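Local coordinates for putative lipoprotein LppA (PDB 2V7S), which is of unknown function but is probably a lipid-modified protein held at the cell membrane, from a family confined to pathogenic mycobacteria, at residues A[50-56]-A[186-190]; A[70-74]-A[85-89]. One frame throughout, in Å; residues are numbered along the deposited sequence.

Interaction 1. Residues A[50-56]-A[186-190]; sequences IDSMRNK and DCFLL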
ATOM      1  N   ILE A  50       1.700   4.304  10.591  1.00 21.33           N
ATOM      2  CA  ILE A  50       1.940   5.537  11.335  1.00 22.06           C
ATOM      3  C   ILE A  50       2.269   5.250  12.802  1.00 21.72           C
ATOM      4  O   ILE A  50       3.293   5.722  13.316  1.00 22.03           O
ATOM      5  CB  ILE A  50       0.732   6.473  11.170  1.00 22.38           C
ATOM      6  CG1 ILE A  50       0.717   6.963   9.702  1.00 23.28           C
ATOM      7  CG2 ILE A  50       0.780   7.635  12.190  1.00 22.13           C
ATOM      8  CD1 ILE A  50      -0.547   7.680   9.276  1.00 24.27           C
ATOM      9  N   ASP A  51       1.433   4.446  13.458  1.00 22.59           N
ATOM     10  CA  ASP A  51       1.599   4.160  14.888  1.00 22.11           C
ATOM     11  C   ASP A  51       2.949   3.507  15.171  1.00 22.09           C
ATOM     12  O   ASP A  51       3.628   3.831  16.162  1.00 19.90           O
ATOM     13  CB  ASP A  51       0.488   3.294  15.427  1.00 23.33           C
ATOM     14  CG  ASP A  51      -0.801   4.073  15.701  1.00 25.07           C
ATOM     15  OD1 ASP A  51      -0.852   5.326  15.561  1.00 26.34           O
ATOM     16  OD2 ASP A  51      -1.775   3.395  16.045  1.00 27.66           O
ATOM     17  N   SER A  52       3.378   2.622  14.274  1.00 21.77           N
ATOM     18  CA  SER A  52       4.680   1.968  14.456  1.00 22.84           C
ATOM     19  C   SER A  52       5.885   2.916  14.323  1.00 21.90           C
ATOM     20  O   SER A  52       7.009   2.546  14.675  1.00 22.22           O
ATOM     21  CB  SER A  52       4.824   0.783  13.495  1.00 23.44           C
ATOM     22  OG  SER A  52       5.083   1.259  12.206  1.00 28.71           O
HETATM   23  N   MSE A  53       5.656   4.115  13.791  1.00 20.49           N
HETATM   24  CA  MSE A  53       6.739   5.118  13.577  1.00 22.86           C
HETATM   25  C   MSE A  53       6.785   6.199  14.671  1.00 20.99           C
HETATM   26  O   MSE A  53       7.731   7.020  14.726  1.00 21.85           O
HETATM   27  CB  MSE A  53       6.594   5.780  12.209  1.00 19.53           C
HETATM   28  CG  MSE A  53       7.054   4.888  11.066  1.00 23.25           C
HETATM   29 SE   MSE A  53       6.596   5.662   9.337  1.00 33.04          SE
HETATM   30  CE  MSE A  53       7.780   7.152   9.421  1.00 26.78           C
ATOM     31  N   ARG A  54       5.766   6.201  15.532  1.00 20.66           N
ATOM     32  CA  ARG A  54       5.706   7.135  16.663  1.00 20.91           C
ATOM     33  C   ARG A  54       6.975   7.136  17.536  1.00 22.46           C
ATOM     34  O   ARG A  54       7.588   8.200  17.812  1.00 22.01           O
ATOM     35  CB  ARG A  54       4.402   6.942  17.462  1.00 20.12           C
ATOM     36  CG  ARG A  54       3.173   7.465  16.706  1.00 18.43           C
ATOM     37  CD  ARG A  54       1.855   7.183  17.456  1.00 21.72           C
ATOM     38  NE  ARG A  54       0.726   7.591  16.620  1.00 24.63           N
ATOM     39  CZ  ARG A  54       0.214   8.817  16.622  1.00 24.72           C
ATOM     40  NH1 ARG A  54      -0.798   9.130  15.814  1.00 26.59           N
ATOM     41  NH2 ARG A  54       0.707   9.717  17.439  1.00 22.10           N
ATOM     42  N   ASN A  55       7.420   5.948  17.914  1.00 22.48           N
ATOM     43  CA  ASN A  55       8.676   5.802  18.664  1.00 24.27           C
ATOM     44  C   ASN A  55       9.935   6.501  18.093  1.00 23.96           C
ATOM     45  O   ASN A  55      10.933   6.656  18.800  1.00 23.12           O
ATOM     46  CB  ASN A  55       8.988   4.321  18.839  1.00 25.66           C
ATOM     47  CG  ASN A  55       9.640   3.742  17.603  1.00 28.15           C
ATOM     48  OD1 ASN A  55      10.837   3.465  17.597  1.00 34.30           O
ATOM     49  ND2 ASN A  55       8.875   3.623  16.531  1.00 32.63           N
ATOM     50  N   LYS A  56       9.912   6.898  16.819  1.00 23.92           N
ATOM     51  CA  LYS A  56      11.094   7.483  16.207  1.00 24.15           C
ATOM     52  C   LYS A  56      11.249   8.957  16.522  1.00 23.39           C
ATOM     53  O   LYS A  56      12.306   9.534  16.249  1.00 22.27           O
ATOM     54  CB  LYS A  56      11.113   7.327  14.670  1.00 24.26           C
ATOM     55  CG  LYS A  56      11.069   5.885  14.138  1.00 25.51           C
ATOM     56  CD  LYS A  56      10.837   5.860  12.604  1.00 26.28           C
ATOM     57  CE  LYS A  56      11.859   6.675  11.785  1.00 28.03           C
ATOM     58  NZ  LYS A  56      13.280   6.221  11.887  1.00 27.80           N
ATOM     59  N   ASP A 186      16.317   9.428   7.412  1.00 21.86           N
ATOM     60  CA  ASP A 186      15.261   8.485   7.252  1.00 23.43           C
ATOM     61  C   ASP A 186      13.939   9.264   7.363  1.00 23.42           C
ATOM     62  O   ASP A 186      13.959  10.464   7.646  1.00 22.84           O
ATOM     63  CB  ASP A 186      15.411   7.448   8.374  1.00 23.20           C
ATOM     64  CG  ASP A 186      14.488   6.266   8.219  1.00 24.40           C
ATOM     65  OD1 ASP A 186      13.972   6.034   7.129  1.00 23.86           O
ATOM     66  OD2 ASP A 186      14.322   5.537   9.205  1.00 26.21           O
ATOM     67  N   CYS A 187      12.815   8.573   7.133  1.00 24.79           N
ATOM     68  CA  CYS A 187      11.481   9.135   7.180  1.00 25.09           C
ATOM     69  C   CYS A 187      11.054   9.293   8.645  1.00 23.91           C
ATOM     70  O   CYS A 187      11.275   8.374   9.456  1.00 24.34           O
ATOM     71  CB  CYS A 187      10.493   8.204   6.406  1.00 26.94           C
ATOM     72  SG  CYS A 187       8.795   8.833   6.370  1.00 31.52           S
ATOM     73  N   PHE A 188      10.492  10.451   9.006  1.00 21.43           N
ATOM     74  CA  PHE A 188       9.967  10.653  10.386  1.00 19.70           C
ATOM     75  C   PHE A 188       8.619  11.308  10.252  1.00 19.07           C
ATOM     76  O   PHE A 188       8.440  12.112   9.381  1.00 18.43           O
ATOM     77  CB  PHE A 188      10.858  11.601  11.235  1.00 19.18           C
ATOM     78  CG  PHE A 188      12.229  11.051  11.550  1.00 18.97           C
ATOM     79  CD1 PHE A 188      13.238  11.075  10.581  1.00 20.31           C
ATOM     80  CD2 PHE A 188      12.513  10.495  12.804  1.00 20.50           C
ATOM     81  CE1 PHE A 188      14.516  10.528  10.844  1.00 19.95           C
ATOM     82  CE2 PHE A 188      13.811   9.971  13.096  1.00 21.06           C
ATOM     83  CZ  PHE A 188      14.810  10.007  12.086  1.00 19.88           C
ATOM     84  N   LEU A 189       7.685  10.950  11.128  1.00 18.02           N
ATOM     85  CA  LEU A 189       6.407  11.637  11.250  1.00 17.16           C
ATOM     86  C   LEU A 189       6.620  13.077  11.663  1.00 18.02           C
ATOM     87  O   LEU A 189       7.449  13.378  12.526  1.00 17.87           O
ATOM     88  CB  LEU A 189       5.545  10.936  12.336  1.00 16.63           C
ATOM     89  CG  LEU A 189       5.203   9.442  12.200  1.00 16.18           C
ATOM     90  CD1 LEU A 189       4.343   8.923  13.367  1.00 15.66           C
ATOM     91  CD2 LEU A 189       4.415   9.279  10.884  1.00 13.75           C
ATOM     92  N   LEU A 190       5.837  13.979  11.075  1.00 18.08           N
ATOM     93  CA  LEU A 190       5.800  15.346  11.530  1.00 18.15           C
ATOM     94  C   LEU A 190       5.305  15.410  12.984  1.00 17.77           C
ATOM     95  O   LEU A 190       4.482  14.596  13.385  1.00 17.29           O
ATOM     96  CB  LEU A 190       4.824  16.122  10.624  1.00 18.79           C
ATOM     97  CG  LEU A 190       5.128  16.105   9.108  1.00 20.35           C
ATOM     98  CD1 LEU A 190       4.026  16.823   8.307  1.00 21.21           C
ATOM     99  CD2 LEU A 190       6.489  16.759   8.815  1.00 22.56           C
TER
HETATM  100  O   HOH W   1       8.491   9.246  13.258  1.00 14.44           O
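Lys56 and Asp186 form the salt bridge across this contact, Lys56 NZ lying 3.0 Å from Asp186 OD2. The ammonium comes in from above the carboxylate plane, 40° out of it, and shares OD2 with Thr37 of the second subunit. Within segment 50-56 a salt bridge from Arg54 NE to the anti side of Asp51 OD1, at 3.0 Å, steadies the arginine whose CG packs on Leu189. Two bends, at chi3 and chi4, fold the lysine chain over Phe188: NZ stands 4.3 Å from the ring centroid as a cation-pi contact, and CE meets the same face. A long, flexible lysine thus serves a charge and a ring together. One water links the backbones, donating to Met53 O and accepting from Leu189 N.

Away from these polar groups the touching surfaces are mostly aliphatic, joining helix 37-53 and the residues just after it to strand 188-189, an outermost strand of the three-stranded sheet within this chain. Leu189 sets CD1 3.4 Å from Ile50 O and CG 3.9 Å from Met53 CB; its compact fork fits between Ile50, Met53 and Arg54 CG. Met53, present as selenomethionine, bends at chi3 and sets its CE 3.6 Å from Cys187 SG, the disulfide partner of Cys104. The chemistry is therefore graded, from aliphatic packing around Leu189 to a salt bridge at Asp186, where the neighbouring ammonium and hydroxyl probably favour an ionised carboxylate.

Interaction 2. Residues A[70-74]-A[85-89]; sequences ARIIA and TWKFD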
ATOM      1  N   ALA A  70      25.866  17.634  10.583  1.00 20.41           N
ATOM      2  CA  ALA A  70      26.567  18.268   9.460  1.00 21.21           C
ATOM      3  C   ALA A  70      27.644  19.212   9.971  1.00 21.61           C
ATOM      4  O   ALA A  70      28.758  19.223   9.404  1.00 20.54           O
ATOM      5  CB  ALA A  70      25.582  19.045   8.529  1.00 20.62           C
ATOM      6  N   ARG A  71      27.297  20.028  10.985  1.00 21.05           N
ATOM      7  CA  ARG A  71      28.257  20.932  11.670  1.00 21.88           C
ATOM      8  C   ARG A  71      29.444  20.117  12.200  1.00 21.21           C
ATOM      9  O   ARG A  71      30.594  20.471  11.993  1.00 20.42           O
ATOM     10  CB  ARG A  71      27.589  21.691  12.827  1.00 21.99           C
ATOM     11  CG  ARG A  71      28.554  22.613  13.677  1.00 22.62           C
ATOM     12  CD  ARG A  71      27.807  23.400  14.824  1.00 26.19           C
ATOM     13  NE  ARG A  71      26.554  24.012  14.332  1.00 34.90           N
ATOM     14  CZ  ARG A  71      25.317  23.631  14.691  1.00 40.27           C
ATOM     15  NH1 ARG A  71      25.130  22.679  15.610  1.00 39.40           N
ATOM     16  NH2 ARG A  71      24.252  24.228  14.156  1.00 41.91           N
ATOM     17  N   ILE A  72      29.151  19.027  12.894  1.00 19.55           N
ATOM     18  CA  ILE A  72      30.215  18.196  13.452  1.00 19.94           C
ATOM     19  C   ILE A  72      31.177  17.723  12.361  1.00 20.21           C
ATOM     20  O   ILE A  72      32.417  17.765  12.549  1.00 20.65           O
ATOM     21  CB  ILE A  72      29.633  17.000  14.228  1.00 20.32           C
ATOM     22  CG1 ILE A  72      29.058  17.502  15.561  1.00 21.21           C
ATOM     23  CG2 ILE A  72      30.717  15.901  14.519  1.00 21.80           C
ATOM     24  CD1 ILE A  72      28.124  16.489  16.225  1.00 24.35           C
ATOM     25  N   ILE A  73      30.616  17.220  11.265  1.00 19.01           N
ATOM     26  CA  ILE A  73      31.434  16.720  10.151  1.00 20.02           C
ATOM     27  C   ILE A  73      32.277  17.872   9.567  1.00 20.15           C
ATOM     28  O   ILE A  73      33.483  17.719   9.339  1.00 19.58           O
ATOM     29  CB  ILE A  73      30.558  16.074   9.032  1.00 20.11           C
ATOM     30  CG1 ILE A  73      29.971  14.725   9.511  1.00 21.21           C
ATOM     31  CG2 ILE A  73      31.405  15.848   7.714  1.00 21.57           C
ATOM     32  CD1 ILE A  73      28.763  14.247   8.691  1.00 20.39           C
ATOM     33  N   ALA A  74      31.611  18.987   9.275  1.00 19.57           N
ATOM     34  CA  ALA A  74      32.258  20.135   8.641  1.00 21.01           C
ATOM     35  C   ALA A  74      33.396  20.651   9.531  1.00 20.65           C
ATOM     36  O   ALA A  74      34.468  20.980   9.025  1.00 22.36           O
ATOM     37  CB  ALA A  74      31.207  21.234   8.366  1.00 19.89           C
ATOM     38  N   THR A  85      37.712  25.897   5.254  1.00 22.93           N
ATOM     39  CA  THR A  85      36.664  26.603   5.976  1.00 22.07           C
ATOM     40  C   THR A  85      35.281  26.100   5.478  1.00 21.34           C
ATOM     41  O   THR A  85      35.186  25.404   4.460  1.00 19.41           O
ATOM     42  CB  THR A  85      36.754  28.131   5.720  1.00 22.87           C
ATOM     43  OG1 THR A  85      36.623  28.397   4.317  1.00 20.92           O
ATOM     44  CG2 THR A  85      38.093  28.723   6.234  1.00 21.25           C
ATOM     45  N   TRP A  86      34.227  26.468   6.188  1.00 20.58           N
ATOM     46  CA  TRP A  86      32.875  26.096   5.787  1.00 21.36           C
ATOM     47  C   TRP A  86      31.859  27.082   6.324  1.00 21.16           C
ATOM     48  O   TRP A  86      32.143  27.855   7.240  1.00 19.35           O
ATOM     49  CB  TRP A  86      32.518  24.678   6.252  1.00 20.74           C
ATOM     50  CG  TRP A  86      32.343  24.532   7.743  1.00 21.78           C
ATOM     51  CD1 TRP A  86      33.328  24.332   8.677  1.00 22.15           C
ATOM     52  CD2 TRP A  86      31.113  24.598   8.464  1.00 18.94           C
ATOM     53  NE1 TRP A  86      32.771  24.250   9.939  1.00 23.93           N
ATOM     54  CE2 TRP A  86      31.417  24.427   9.838  1.00 22.58           C
ATOM     55  CE3 TRP A  86      29.783  24.782   8.083  1.00 20.80           C
ATOM     56  CZ2 TRP A  86      30.425  24.414  10.845  1.00 22.02           C
ATOM     57  CZ3 TRP A  86      28.780  24.785   9.081  1.00 23.52           C
ATOM     58  CH2 TRP A  86      29.120  24.582  10.449  1.00 21.49           C
ATOM     59  N   LYS A  87      30.670  27.045   5.730  1.00 19.85           N
ATOM     60  CA  LYS A  87      29.496  27.733   6.283  1.00 21.13           C
ATOM     61  C   LYS A  87      28.256  26.939   5.866  1.00 20.89           C
ATOM     62  O   LYS A  87      28.299  26.177   4.886  1.00 20.29           O
ATOM     63  CB  LYS A  87      29.402  29.164   5.736  1.00 20.66           C
ATOM     64  CG  LYS A  87      29.159  29.246   4.222  1.00 24.09           C
ATOM     65  CD  LYS A  87      29.150  30.708   3.710  1.00 22.94           C
ATOM     66  CE  LYS A  87      28.600  30.791   2.293  1.00 27.34           C
ATOM     67  NZ  LYS A  87      28.175  32.227   1.901  1.00 27.91           N
ATOM     68  N   PHE A  88      27.163  27.119   6.606  1.00 20.05           N
ATOM     69  CA  PHE A  88      25.881  26.731   6.116  1.00 20.90           C
ATOM     70  C   PHE A  88      25.544  27.638   4.962  1.00 19.76           C
ATOM     71  O   PHE A  88      25.754  28.830   5.018  1.00 20.45           O
ATOM     72  CB  PHE A  88      24.819  26.794   7.209  1.00 21.23           C
ATOM     73  CG  PHE A  88      24.950  25.691   8.192  1.00 20.84           C
ATOM     74  CD1 PHE A  88      25.231  25.960   9.525  1.00 21.78           C
ATOM     75  CD2 PHE A  88      24.822  24.369   7.770  1.00 19.00           C
ATOM     76  CE1 PHE A  88      25.369  24.888  10.456  1.00 23.52           C
ATOM     77  CE2 PHE A  88      24.946  23.310   8.659  1.00 20.22           C
ATOM     78  CZ  PHE A  88      25.232  23.574  10.009  1.00 23.79           C
ATOM     79  N   ASP A  89      25.051  27.056   3.885  1.00 20.91           N
ATOM     80  CA  ASP A  89      24.677  27.820   2.707  1.00 21.23           C
ATOM     81  C   ASP A  89      23.644  28.855   3.136  1.00 22.20           C
ATOM     82  O   ASP A  89      22.649  28.522   3.749  1.00 23.52           O
ATOM     83  CB  ASP A  89      24.084  26.850   1.694  1.00 21.91           C
ATOM     84  CG  ASP A  89      23.896  27.445   0.309  1.00 23.84           C
ATOM     85  OD1 ASP A  89      23.718  28.679   0.131  1.00 22.65           O
ATOM     86  OD2 ASP A  89      23.911  26.616  -0.625  1.00 26.40           O
TER
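Trp86 meets Ala74 because its CG sits between the backbone N and the carbonyl carbon (chi1 70°), a cramped choice that swings the indole across to the helix. Arg71 has CG opposite its own N, which sends the chain obliquely past the indole; it then bends at chi3 and brings its guanidinium across to Phe88.

The closest touch is a CH-pi contact: Ala74 CB stands directly over the five-membered ring of the indole, 3.4 Å from its centroid and only 11° off the normal. Alanine suits this place, since its lone methyl lets the flat ring settle close to the helix backbone. Arg71 offers its aliphatic part, CG lying 3.8 Å from Trp86 CH2, while at its far end NH2 is 3.9 Å from Phe88 CE1. The guanidinium and phenyl planes are nearly perpendicular. Ala70, one helical turn before Ala74, reaches the edge of the phenyl ring with CB 4.3 Å from Phe88 CE2. Along the strand, Trp86 and Phe88 brace one another, the indole edge at CZ3 rising over the centre of the phenyl face, which probably restricts how far either ring can tilt. No hydrogen bond crosses between the segments; the indole N-H is instead held by Asp75, the next residue on the helix.

Helix and strand run antiparallel, their short axes at 168° and 9.6 Å apart. Segment 86-88 is an outermost strand of the antiparallel six-stranded sheet within this chain, and helix 59-80 packs against that sheet. Val120 of the adjoining strand 120-122 touches Ala70, Ala74 and Phe88, and Ala70 also rests on Ile183 of strand 179-184, extending the same helix-on-sheet interface.

Interaction 1 and interaction 2 lie on opposite sides of the chain's centre, their own centres about 27 Å apart, and they do not touch. The first is largely buried and joins the C-terminal part of helix 37-53 and the residues that follow it to an edge strand of the small three-stranded sheet; the second is only partly buried and sets the next helix, 59-80, against an edge strand of the larger sheet. Phe188 of interaction 1 touches helix 59-80 as well. Charged side chains, a bridging water and a cysteine of the disulfide mark interaction 1, which abuts the second subunit, whereas interaction 2 relies on aromatic and aliphatic surfaces and meets no other chain of the assembly.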